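Local atomic coordinates of ATP-dependent Clp endopeptidase (Clostridium difficile, PDB entry 3FES), a protein that probably serves as the amino-terminal domain of a ClpC-type ATP-dependent chaperone that unfolds protein substrates and feeds them to the Clp protease. Residues R134-A137 and Q138-D142. Numbering follows the deposited sequence.
Sequences RTLA and QLTID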
loop_
_atom_site.group_PDB
_atom_site.type_symbol
_atom_site.label_atom_id
_atom_site.label_comp_id
_atom_site.label_asym_id
_atom_site.label_seq_id
_atom_site.Cartn_x
_atom_site.Cartn_y
_atom_site.Cartn_z
ATOM N N ARG A 134 0.585 4.772 15.023
ATOM C CA ARG A 134 -0.849 4.562 15.235
ATOM C C ARG A 134 -1.417 3.592 14.192
ATOM O O ARG A 134 -2.254 2.741 14.499
ATOM C CB ARG A 134 -1.583 5.888 15.190
ATOM C CG ARG A 134 -1.123 6.813 16.319
ATOM C CD ARG A 134 -2.222 7.718 16.776
ATOM N NE ARG A 134 -3.214 6.932 17.484
ATOM C CZ ARG A 134 -3.222 6.764 18.800
ATOM N NH1 ARG A 134 -2.300 7.347 19.563
ATOM N NH2 ARG A 134 -4.160 6.010 19.355
ATOM N N THR A 135 -0.924 3.723 12.969
ATOM C CA THR A 135 -1.321 2.819 11.865
ATOM C C THR A 135 -0.888 1.406 12.199
ATOM O O THR A 135 -1.680 0.475 12.062
ATOM C CB THR A 135 -0.733 3.306 10.510
ATOM O OG1 THR A 135 -1.213 4.630 10.242
ATOM C CG2 THR A 135 -1.137 2.406 9.369
ATOM N N LEU A 136 0.359 1.239 12.639
ATOM C CA LEU A 136 0.835 -0.059 13.090
ATOM C C LEU A 136 -0.017 -0.671 14.219
ATOM O O LEU A 136 -0.339 -1.851 14.171
ATOM C CB LEU A 136 2.285 0.034 13.516
ATOM C CG LEU A 136 2.900 -1.299 13.936
ATOM C CD1 LEU A 136 2.838 -2.314 12.822
ATOM C CD2 LEU A 136 4.328 -1.023 14.389
ATOM N N ALA A 137 -0.342 0.124 15.229
ATOM C CA ALA A 137 -1.167 -0.347 16.332
ATOM C C ALA A 137 -2.531 -0.823 15.834
ATOM O O ALA A 137 -2.976 -1.894 16.203
ATOM C CB ALA A 137 -1.325 0.754 17.387
ATOM N N GLN A 138 -3.176 -0.020 14.998
ATOM C CA GLN A 138 -4.533 -0.308 14.507
ATOM C C GLN A 138 -4.508 -1.562 13.629
ATOM O O GLN A 138 -5.420 -2.398 13.672
ATOM C CB GLN A 138 -5.063 0.861 13.663
ATOM C CG GLN A 138 -6.518 0.663 13.216
ATOM C CD GLN A 138 -7.463 0.814 14.365
ATOM O OE1 GLN A 138 -7.499 1.871 14.992
ATOM N NE2 GLN A 138 -8.248 -0.247 14.671
ATOM N N LEU A 139 -3.443 -1.689 12.846
ATOM C CA LEU A 139 -3.274 -2.856 11.973
ATOM C C LEU A 139 -3.064 -4.092 12.834
ATOM O O LEU A 139 -3.619 -5.134 12.565
ATOM C CB LEU A 139 -2.092 -2.669 11.019
ATOM C CG LEU A 139 -1.726 -3.863 10.094
ATOM C CD1 LEU A 139 -2.887 -4.324 9.211
ATOM C CD2 LEU A 139 -0.450 -3.521 9.241
ATOM N N THR A 140 -2.271 -3.963 13.884
ATOM C CA THR A 140 -1.998 -5.086 14.761
ATOM C C THR A 140 -3.260 -5.551 15.482
ATOM O O THR A 140 -3.490 -6.777 15.594
ATOM C CB THR A 140 -0.948 -4.704 15.815
ATOM O OG1 THR A 140 0.269 -4.361 15.140
ATOM C CG2 THR A 140 -0.645 -5.877 16.760
ATOM N N ILE A 141 -4.071 -4.616 15.988
ATOM C CA ILE A 141 -5.293 -5.085 16.651
ATOM C C ILE A 141 -6.275 -5.658 15.634
ATOM O O ILE A 141 -6.962 -6.636 15.910
ATOM C CB ILE A 141 -5.979 -4.088 17.652
ATOM C CG1 ILE A 141 -6.621 -2.890 16.946
ATOM C CG2 ILE A 141 -5.048 -3.679 18.796
ATOM C CD1 ILE A 141 -7.797 -2.317 17.767
ATOM N N ASP A 142 -6.317 -5.059 14.438
ATOM C CA ASP A 142 -7.227 -5.548 13.402
ATOM C C ASP A 142 -6.861 -6.937 12.912
ATOM O O ASP A 142 -7.687 -7.607 12.300
ATOM C CB ASP A 142 -7.292 -4.580 12.224
ATOM C CG ASP A 142 -8.169 -3.390 12.517
ATOM O OD1 ASP A 142 -8.545 -3.202 13.677
ATOM O OD2 ASP A 142 -8.468 -2.632 11.593
#
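T140 folds its hydroxyl back onto the carbonyl of L136, one turn earlier in the last helix, 132-142, of this mainly helical Clp amino-terminal domain. T140 OG1 donates to L136 O at 2.8 Å. T140 N donates to L136 O as well, at 2.9 Å, in the ordinary helical bond. The two donors come from opposite faces of the carbonyl plane, and the hydroxyl stands above it, 36° out. L136 O is therefore gripped by two bonds from a single residue. The chi1 of T140 (-62°) sets OG1 beside its own N, and this points the hydroxyl back along the helix. L136 CD1 lies 4.0 Å from T140 OG1, a loose contact beside the bond, and the two side chains cross obliquely.

The same i to i+4 spacing runs through the backbone. Q138 N bonds R134 O, L139 N bonds T135 O, and I141 N bonds A137 O. Side chains four residues apart therefore lie near the same face, as T135 and L139 do. Both turn inward: L139 packs on L111 and L112 of helix 107-117, and T135 on V51 and V55 of helix 47-55. The T135 hydroxyl is hydrogen-bonded to V131 O, four residues earlier and just before the helix.

The side chains of Q138 and D142 are joined directly, beside helix 47-55, where Q138 touches K54 and D142 touches V51. The Q138 chain bends at chi2 (72°), which carries its amide toward D142. Q138 NE2 donates to D142 OD1 at 3.1 Å; the oxygen lies nearly in the amide plane but is met from above the carboxylate plane.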